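Local atomic coordinates of cytosolic phospholipase A2 delta (Homo sapiens, PDB entry 5IZ5), a protein that hydrolyses glycerophospholipids at the sn-2 position in a calcium-dependent manner, releasing a fatty acid with a preference for linoleic acid. Residues B[456-470]-B[482-494]. The protein carries 3 engineered substitutions. Numbering follows the deposited sequence.
Sequences LERGQNPLPLYLSLN and KEWVEFSPYEVGF
With CG of Leu469 and CG of Trp484 each set anti to its own carbonyl carbon, the two side chains run side by side, and the leucine methyl CD2 settles over the indole face, 3.4 Å from the centroid of the six-membered ring, a CH-pi contact. Leu467 crosses the same indole at about a right angle, bringing CG to CE3, while its CD1 lies 3.6 Å from Glu486 CB. Trp484 NE1 is hydrogen-bonded to Tyr693 OH. In Asn470, CG is turned anti to the backbone N (chi1 -175°), which carries the amide alongside Glu483; ND2 donates in its own plane to Glu483 OE2 at 3.1 Å, nearly straight at 169°, and Cys648 holds the same amide from outside. Glu483 OE1 forms a salt bridge with Lys496 and a hydrogen bond with Tyr497, and OE2 also bonds Thr641, restricting the carboxylate's rotation. Strands 463-470 and 482-487 form an antiparallel beta hairpin in the mixed central sheet of the catalytic domain, where strand 463-471 also pairs with 360-363, just ahead of the nucleophile Ser365. Tyr466-Phe487, Ser468-Val485 and Asn470-Glu483 are its hydrogen-bonded pairs; Phe487 N reaches Tyr466 O at 2.7 Å. Ser468 OG lies at the edge of the Phe487 ring, 3.4 Å from CE2, and makes a weak hydrogen bond to Val485 O. Ahead of the first bridged pair, Pro464 CG packs 3.7 Å from Pro489 CG, and Leu456 CD1 and Leu463 CD1 both lean obliquely on the Tyr490 ring.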
ATOM      1  N   LEU B 456      16.907   5.396 -14.803  1.00 39.06           N
ATOM      2  CA  LEU B 456      17.370   6.415 -13.872  1.00 38.69           C
ATOM      3  C   LEU B 456      18.883   6.377 -13.615  1.00 40.20           C
ATOM      4  O   LEU B 456      19.391   7.168 -12.816  1.00 39.39           O
ATOM      5  CB  LEU B 456      16.649   6.228 -12.538  1.00 38.73           C
ATOM      6  CG  LEU B 456      15.125   6.130 -12.570  1.00 38.96           C
ATOM      7  CD1 LEU B 456      14.604   5.795 -11.183  1.00 38.12           C
ATOM      8  CD2 LEU B 456      14.503   7.422 -13.083  1.00 38.61           C
ATOM      9  N   GLU B 457      19.599   5.473 -14.278  1.00 42.47           N
ATOM     10  CA  GLU B 457      21.008   5.214 -13.938  1.00 46.24           C
ATOM     11  C   GLU B 457      21.924   6.408 -14.230  1.00 45.80           C
ATOM     12  O   GLU B 457      22.896   6.621 -13.512  1.00 44.74           O
ATOM     13  CB  GLU B 457      21.515   3.916 -14.573  1.00 50.31           C
ATOM     14  CG  GLU B 457      21.466   3.843 -16.084  1.00 53.47           C
ATOM     15  CD  GLU B 457      21.700   2.427 -16.592  1.00 57.14           C
ATOM     16  OE1 GLU B 457      22.240   1.592 -15.830  1.00 58.82           O
ATOM     17  OE2 GLU B 457      21.326   2.149 -17.753  1.00 58.50           O
ATOM     18  N   ARG B 458      21.584   7.205 -15.239  1.00 45.31           N
ATOM     19  CA  ARG B 458      22.344   8.417 -15.574  1.00 46.12           C
ATOM     20  C   ARG B 458      21.578   9.708 -15.267  1.00 45.82           C
ATOM     21  O   ARG B 458      21.957  10.789 -15.721  1.00 45.42           O
ATOM     22  CB  ARG B 458      22.739   8.371 -17.051  1.00 47.64           C
ATOM     23  CG  ARG B 458      23.866   7.393 -17.330  1.00 49.39           C
ATOM     24  CD  ARG B 458      24.126   7.230 -18.802  1.00 52.27           C
ATOM     25  NE  ARG B 458      22.972   6.592 -19.417  1.00 57.97           N
ATOM     26  CZ  ARG B 458      22.054   7.201 -20.162  1.00 57.61           C
ATOM     27  NH1 ARG B 458      22.127   8.498 -20.446  1.00 58.06           N
ATOM     28  NH2 ARG B 458      21.053   6.487 -20.631  1.00 60.07           N
ATOM     29  N   GLY B 459      20.516   9.598 -14.471  1.00 45.70           N
ATOM     30  CA  GLY B 459      19.629  10.725 -14.196  1.00 42.85           C
ATOM     31  C   GLY B 459      18.950  11.239 -15.451  1.00 41.66           C
ATOM     32  O   GLY B 459      18.605  12.413 -15.526  1.00 40.57           O
ATOM     33  N   GLN B 460      18.743  10.353 -16.426  1.00 39.68           N
ATOM     34  CA  GLN B 460      18.278  10.756 -17.752  1.00 40.15           C
ATOM     35  C   GLN B 460      16.751  10.847 -17.881  1.00 40.73           C
ATOM     36  O   GLN B 460      16.239  11.236 -18.934  1.00 42.07           O
ATOM     37  CB  GLN B 460      18.835   9.811 -18.824  1.00 39.86           C
ATOM     38  CG  GLN B 460      18.194   8.426 -18.896  1.00 40.13           C
ATOM     39  CD  GLN B 460      18.804   7.410 -17.945  1.00 38.77           C
ATOM     40  OE1 GLN B 460      19.380   7.764 -16.917  1.00 39.00           O
ATOM     41  NE2 GLN B 460      18.664   6.137 -18.282  1.00 38.29           N
ATOM     42  N   ASN B 461      16.034  10.460 -16.831  1.00 40.02           N
ATOM     43  CA  ASN B 461      14.585  10.633 -16.761  1.00 40.12           C
ATOM     44  C   ASN B 461      14.217  11.060 -15.348  1.00 38.64           C
ATOM     45  O   ASN B 461      15.024  10.897 -14.428  1.00 40.10           O
ATOM     46  CB  ASN B 461      13.848   9.330 -17.111  1.00 40.21           C
ATOM     47  CG  ASN B 461      14.067   8.884 -18.548  1.00 40.73           C
ATOM     48  OD1 ASN B 461      13.530   9.473 -19.486  1.00 40.75           O
ATOM     49  ND2 ASN B 461      14.823   7.805 -18.725  1.00 42.80           N
ATOM     50  N   PRO B 462      13.007  11.628 -15.160  1.00 38.11           N
ATOM     51  CA  PRO B 462      12.551  11.901 -13.786  1.00 37.90           C
ATOM     52  C   PRO B 462      12.273  10.609 -13.006  1.00 36.71           C
ATOM     53  O   PRO B 462      12.052   9.563 -13.615  1.00 35.64           O
ATOM     54  CB  PRO B 462      11.246  12.689 -13.985  1.00 38.52           C
ATOM     55  CG  PRO B 462      11.188  13.043 -15.435  1.00 38.67           C
ATOM     56  CD  PRO B 462      12.001  12.017 -16.160  1.00 37.88           C
ATOM     57  N   LEU B 463      12.293  10.685 -11.681  1.00 37.29           N
ATOM     58  CA  LEU B 463      11.920   9.541 -10.841  1.00 39.86           C
ATOM     59  C   LEU B 463      10.392   9.364 -10.876  1.00 39.87           C
ATOM     60  O   LEU B 463       9.663  10.285 -10.504  1.00 39.42           O
ATOM     61  CB  LEU B 463      12.372   9.748  -9.394  1.00 39.99           C
ATOM     62  CG  LEU B 463      11.991   8.618  -8.424  1.00 44.01           C
ATOM     63  CD1 LEU B 463      12.868   7.400  -8.642  1.00 46.18           C
ATOM     64  CD2 LEU B 463      12.098   9.066  -6.984  1.00 45.69           C
ATOM     65  N   PRO B 464       9.909   8.188 -11.316  1.00 37.77           N
ATOM     66  CA  PRO B 464       8.474   7.935 -11.364  1.00 37.69           C
ATOM     67  C   PRO B 464       7.925   7.432 -10.030  1.00 37.67           C
ATOM     68  O   PRO B 464       8.516   6.550  -9.403  1.00 38.97           O
ATOM     69  CB  PRO B 464       8.354   6.859 -12.434  1.00 37.75           C
ATOM     70  CG  PRO B 464       9.614   6.086 -12.315  1.00 37.10           C
ATOM     71  CD  PRO B 464      10.674   7.037 -11.821  1.00 38.22           C
ATOM     72  N   LEU B 465       6.801   8.000  -9.606  1.00 37.69           N
ATOM     73  CA  LEU B 465       6.167   7.654  -8.337  1.00 36.19           C
ATOM     74  C   LEU B 465       4.708   7.256  -8.580  1.00 37.90           C
ATOM     75  O   LEU B 465       3.900   8.062  -9.052  1.00 37.83           O
ATOM     76  CB  LEU B 465       6.252   8.838  -7.376  1.00 36.88           C
ATOM     77  CG  LEU B 465       7.689   9.220  -6.976  1.00 36.79           C
ATOM     78  CD1 LEU B 465       7.783  10.662  -6.501  1.00 36.69           C
ATOM     79  CD2 LEU B 465       8.229   8.271  -5.915  1.00 36.01           C
ATOM     80  N   TYR B 466       4.381   6.006  -8.273  1.00 36.77           N
ATOM     81  CA  TYR B 466       3.045   5.474  -8.492  1.00 35.73           C
ATOM     82  C   TYR B 466       2.385   5.284  -7.126  1.00 37.43           C
ATOM     83  O   TYR B 466       3.020   4.761  -6.197  1.00 37.73           O
ATOM     84  CB  TYR B 466       3.106   4.126  -9.213  1.00 35.74           C
ATOM     85  CG  TYR B 466       4.006   4.034 -10.444  1.00 35.44           C
ATOM     86  CD1 TYR B 466       3.466   4.012 -11.728  1.00 35.21           C
ATOM     87  CD2 TYR B 466       5.389   3.907 -10.320  1.00 36.13           C
ATOM     88  CE1 TYR B 466       4.268   3.893 -12.856  1.00 36.78           C
ATOM     89  CE2 TYR B 466       6.205   3.794 -11.446  1.00 36.84           C
ATOM     90  CZ  TYR B 466       5.641   3.783 -12.711  1.00 36.50           C
ATOM     91  OH  TYR B 466       6.430   3.659 -13.840  1.00 35.55           O
ATOM     92  N   LEU B 467       1.121   5.693  -6.995  1.00 37.95           N
ATOM     93  CA  LEU B 467       0.443   5.650  -5.682  1.00 40.28           C
ATOM     94  C   LEU B 467      -0.748   4.696  -5.619  1.00 38.11           C
ATOM     95  O   LEU B 467      -1.463   4.485  -6.607  1.00 35.91           O
ATOM     96  CB  LEU B 467      -0.033   7.043  -5.254  1.00 43.45           C
ATOM     97  CG  LEU B 467       0.681   7.890  -4.190  1.00 46.20           C
ATOM     98  CD1 LEU B 467       2.018   7.354  -3.717  1.00 49.22           C
ATOM     99  CD2 LEU B 467       0.830   9.312  -4.702  1.00 47.86           C
ATOM    100  N   SER B 468      -0.933   4.125  -4.429  1.00 38.06           N
ATOM    101  CA  SER B 468      -2.122   3.367  -4.086  1.00 39.04           C
ATOM    102  C   SER B 468      -2.467   3.566  -2.616  1.00 38.92           C
ATOM    103  O   SER B 468      -1.647   4.029  -1.840  1.00 40.37           O
ATOM    104  CB  SER B 468      -1.867   1.889  -4.334  1.00 40.17           C
ATOM    105  OG  SER B 468      -0.947   1.405  -3.378  1.00 41.73           O
ATOM    106  N   LEU B 469      -3.681   3.189  -2.234  1.00 39.93           N
ATOM    107  CA  LEU B 469      -4.141   3.263  -0.844  1.00 40.47           C
ATOM    108  C   LEU B 469      -4.282   1.873  -0.260  1.00 38.90           C
ATOM    109  O   LEU B 469      -4.864   1.006  -0.905  1.00 38.53           O
ATOM    110  CB  LEU B 469      -5.512   3.954  -0.777  1.00 42.71           C
ATOM    111  CG  LEU B 469      -5.553   5.480  -1.002  1.00 44.47           C
ATOM    112  CD1 LEU B 469      -6.981   6.002  -1.102  1.00 46.12           C
ATOM    113  CD2 LEU B 469      -4.800   6.209   0.103  1.00 43.97           C
ATOM    114  N   ASN B 470      -3.750   1.667   0.945  1.00 37.35           N
ATOM    115  CA  ASN B 470      -4.040   0.469   1.721  1.00 37.98           C
ATOM    116  C   ASN B 470      -5.276   0.700   2.570  1.00 39.66           C
ATOM    117  O   ASN B 470      -5.375   1.690   3.293  1.00 38.18           O
ATOM    118  CB  ASN B 470      -2.891   0.065   2.640  1.00 36.18           C
ATOM    119  CG  ASN B 470      -3.158  -1.259   3.344  1.00 33.93           C
ATOM    120  OD1 ASN B 470      -3.461  -2.255   2.698  1.00 32.74           O
ATOM    121  ND2 ASN B 470      -3.053  -1.271   4.666  1.00 34.14           N
ATOM    122  N   LYS B 482      -7.374   4.719   5.642  1.00 53.71           N
ATOM    123  CA  LYS B 482      -6.653   4.673   4.373  1.00 52.12           C
ATOM    124  C   LYS B 482      -5.233   5.184   4.535  1.00 47.43           C
ATOM    125  O   LYS B 482      -5.014   6.240   5.109  1.00 46.75           O
ATOM    126  CB  LYS B 482      -7.402   5.499   3.316  1.00 55.83           C
ATOM    127  CG  LYS B 482      -7.695   6.925   3.732  1.00 61.32           C
ATOM    128  CD  LYS B 482      -8.513   7.613   2.658  1.00 67.27           C
ATOM    129  CE  LYS B 482      -8.280   9.116   2.623  1.00 71.04           C
ATOM    130  NZ  LYS B 482      -8.361   9.629   1.225  1.00 73.51           N
ATOM    131  N   GLU B 483      -4.287   4.408   4.016  1.00 43.11           N
ATOM    132  CA  GLU B 483      -2.852   4.655   4.137  1.00 40.50           C
ATOM    133  C   GLU B 483      -2.213   4.687   2.758  1.00 37.86           C
ATOM    134  O   GLU B 483      -2.419   3.780   1.948  1.00 35.53           O
ATOM    135  CB  GLU B 483      -2.203   3.550   4.974  1.00 40.03           C
ATOM    136  CG  GLU B 483      -2.838   3.402   6.347  1.00 40.99           C
ATOM    137  CD  GLU B 483      -2.342   2.188   7.106  1.00 39.27           C
ATOM    138  OE1 GLU B 483      -2.016   2.345   8.294  1.00 39.75           O
ATOM    139  OE2 GLU B 483      -2.294   1.082   6.522  1.00 39.16           O
ATOM    140  N   TRP B 484      -1.430   5.727   2.498  1.00 37.03           N
ATOM    141  CA  TRP B 484      -0.785   5.873   1.198  1.00 38.04           C
ATOM    142  C   TRP B 484       0.400   4.920   1.093  1.00 35.43           C
ATOM    143  O   TRP B 484       1.259   4.888   1.978  1.00 34.21           O
ATOM    144  CB  TRP B 484      -0.345   7.321   0.959  1.00 38.73           C
ATOM    145  CG  TRP B 484      -1.513   8.264   0.840  1.00 40.67           C
ATOM    146  CD1 TRP B 484      -2.041   9.041   1.827  1.00 41.46           C
ATOM    147  CD2 TRP B 484      -2.309   8.502  -0.327  1.00 40.67           C
ATOM    148  NE1 TRP B 484      -3.116   9.752   1.344  1.00 42.95           N
ATOM    149  CE2 TRP B 484      -3.301   9.441   0.023  1.00 41.94           C
ATOM    150  CE3 TRP B 484      -2.279   8.013  -1.632  1.00 42.71           C
ATOM    151  CZ2 TRP B 484      -4.259   9.903  -0.894  1.00 42.59           C
ATOM    152  CZ3 TRP B 484      -3.229   8.472  -2.546  1.00 44.72           C
ATOM    153  CH2 TRP B 484      -4.204   9.410  -2.174  1.00 42.46           C
ATOM    154  N   VAL B 485       0.406   4.129   0.025  1.00 34.71           N
ATOM    155  CA  VAL B 485       1.521   3.268  -0.317  1.00 35.74           C
ATOM    156  C   VAL B 485       2.120   3.753  -1.638  1.00 34.24           C
ATOM    157  O   VAL B 485       1.492   3.717  -2.697  1.00 33.31           O
ATOM    158  CB  VAL B 485       1.105   1.788  -0.436  1.00 36.11           C
ATOM    159  CG1 VAL B 485       2.301   0.939  -0.838  1.00 36.83           C
ATOM    160  CG2 VAL B 485       0.526   1.289   0.881  1.00 36.26           C
ATOM    161  N   GLU B 486       3.365   4.185  -1.554  1.00 35.22           N
ATOM    162  CA  GLU B 486       4.085   4.741  -2.693  1.00 37.50           C
ATOM    163  C   GLU B 486       4.953   3.680  -3.359  1.00 36.30           C
ATOM    164  O   GLU B 486       5.615   2.905  -2.659  1.00 36.92           O
ATOM    165  CB  GLU B 486       4.943   5.888  -2.172  1.00 39.59           C
ATOM    166  CG  GLU B 486       6.024   6.377  -3.108  1.00 42.67           C
ATOM    167  CD  GLU B 486       6.811   7.498  -2.463  1.00 44.81           C
ATOM    168  OE1 GLU B 486       6.292   8.636  -2.441  1.00 44.82           O
ATOM    169  OE2 GLU B 486       7.933   7.231  -1.967  1.00 43.84           O
ATOM    170  N   PHE B 487       4.953   3.659  -4.696  1.00 35.57           N
ATOM    171  CA  PHE B 487       5.814   2.766  -5.480  1.00 37.14           C
ATOM    172  C   PHE B 487       6.802   3.576  -6.321  1.00 37.97           C
ATOM    173  O   PHE B 487       6.408   4.525  -7.010  1.00 36.23           O
ATOM    174  CB  PHE B 487       4.993   1.914  -6.459  1.00 37.95           C
ATOM    175  CG  PHE B 487       4.057   0.939  -5.800  1.00 37.60           C
ATOM    176  CD1 PHE B 487       4.260  -0.427  -5.932  1.00 38.31           C
ATOM    177  CD2 PHE B 487       2.962   1.383  -5.061  1.00 38.42           C
ATOM    178  CE1 PHE B 487       3.392  -1.335  -5.338  1.00 38.57           C
ATOM    179  CE2 PHE B 487       2.087   0.480  -4.462  1.00 38.44           C
ATOM    180  CZ  PHE B 487       2.303  -0.878  -4.598  1.00 38.71           C
ATOM    181  N   SER B 488       8.075   3.184  -6.282  1.00 36.83           N
ATOM    182  CA  SER B 488       9.082   3.705  -7.212  1.00 36.53           C
ATOM    183  C   SER B 488      10.016   2.571  -7.632  1.00 35.38           C
ATOM    184  O   SER B 488       9.981   1.494  -7.035  1.00 34.79           O
ATOM    185  CB  SER B 488       9.892   4.832  -6.563  1.00 36.37           C
ATOM    186  OG  SER B 488      11.022   4.323  -5.878  1.00 35.74           O
ATOM    187  N   PRO B 489      10.868   2.810  -8.649  1.00 35.76           N
ATOM    188  CA  PRO B 489      11.840   1.785  -9.035  1.00 35.21           C
ATOM    189  C   PRO B 489      12.844   1.429  -7.937  1.00 33.31           C
ATOM    190  O   PRO B 489      13.439   0.354  -7.994  1.00 34.83           O
ATOM    191  CB  PRO B 489      12.561   2.415 -10.232  1.00 36.67           C
ATOM    192  CG  PRO B 489      11.608   3.437 -10.756  1.00 36.91           C
ATOM    193  CD  PRO B 489      10.951   3.987  -9.530  1.00 36.28           C
ATOM    194  N   TYR B 490      13.025   2.312  -6.958  1.00 33.02           N
ATOM    195  CA  TYR B 490      13.927   2.065  -5.837  1.00 34.98           C
ATOM    196  C   TYR B 490      13.248   1.460  -4.612  1.00 36.95           C
ATOM    197  O   TYR B 490      13.842   0.615  -3.940  1.00 36.51           O
ATOM    198  CB  TYR B 490      14.651   3.356  -5.423  1.00 35.66           C
ATOM    199  CG  TYR B 490      15.504   3.958  -6.516  1.00 36.55           C
ATOM    200  CD1 TYR B 490      16.407   3.178  -7.234  1.00 36.83           C
ATOM    201  CD2 TYR B 490      15.423   5.314  -6.823  1.00 36.66           C
ATOM    202  CE1 TYR B 490      17.193   3.726  -8.227  1.00 37.77           C
ATOM    203  CE2 TYR B 490      16.200   5.870  -7.826  1.00 37.06           C
ATOM    204  CZ  TYR B 490      17.084   5.072  -8.522  1.00 37.12           C
ATOM    205  OH  TYR B 490      17.864   5.610  -9.511  1.00 37.68           O
ATOM    206  N   GLU B 491      12.030   1.889  -4.290  1.00 37.24           N
ATOM    207  CA  GLU B 491      11.357   1.329  -3.128  1.00 38.01           C
ATOM    208  C   GLU B 491       9.842   1.515  -3.103  1.00 38.61           C
ATOM    209  O   GLU B 491       9.290   2.428  -3.730  1.00 36.43           O
ATOM    210  CB  GLU B 491      11.976   1.855  -1.825  1.00 39.67           C
ATOM    211  CG  GLU B 491      12.080   3.360  -1.714  1.00 41.46           C
ATOM    212  CD  GLU B 491      12.573   3.832  -0.354  1.00 41.94           C
ATOM    213  OE1 GLU B 491      13.212   3.050   0.379  1.00 42.92           O
ATOM    214  OE2 GLU B 491      12.323   5.005  -0.017  1.00 45.45           O
ATOM    215  N   VAL B 492       9.204   0.609  -2.366  1.00 37.53           N
ATOM    216  CA  VAL B 492       7.765   0.549  -2.204  1.00 36.14           C
ATOM    217  C   VAL B 492       7.492   0.544  -0.708  1.00 35.68           C
ATOM    218  O   VAL B 492       8.091  -0.243   0.032  1.00 35.93           O
ATOM    219  CB  VAL B 492       7.197  -0.743  -2.821  1.00 36.32           C
ATOM    220  CG1 VAL B 492       5.698  -0.832  -2.592  1.00 36.79           C
ATOM    221  CG2 VAL B 492       7.512  -0.818  -4.313  1.00 36.52           C
ATOM    222  N   GLY B 493       6.611   1.424  -0.251  1.00 36.03           N
ATOM    223  CA  GLY B 493       6.334   1.500   1.172  1.00 36.13           C
ATOM    224  C   GLY B 493       5.322   2.516   1.638  1.00 35.60           C
ATOM    225  O   GLY B 493       4.718   3.238   0.845  1.00 36.03           O
ATOM    226  N   PHE B 494       5.157   2.544   2.956  1.00 36.11           N
ATOM    227  CA  PHE B 494       4.162   3.350   3.622  1.00 36.57           C
ATOM    228  C   PHE B 494       4.775   4.658   4.055  1.00 37.97           C
ATOM    229  O   PHE B 494       5.720   4.660   4.842  1.00 37.15           O
ATOM    230  CB  PHE B 494       3.655   2.632   4.885  1.00 36.30           C
ATOM    231  CG  PHE B 494       2.758   1.475   4.615  1.00 36.50           C
ATOM    232  CD1 PHE B 494       1.388   1.604   4.791  1.00 36.33           C
ATOM    233  CD2 PHE B 494       3.274   0.234   4.236  1.00 36.46           C
ATOM    234  CE1 PHE B 494       0.550   0.534   4.566  1.00 35.71           C
ATOM    235  CE2 PHE B 494       2.436  -0.839   4.007  1.00 36.55           C
ATOM    236  CZ  PHE B 494       1.069  -0.684   4.171  1.00 36.63           C
TER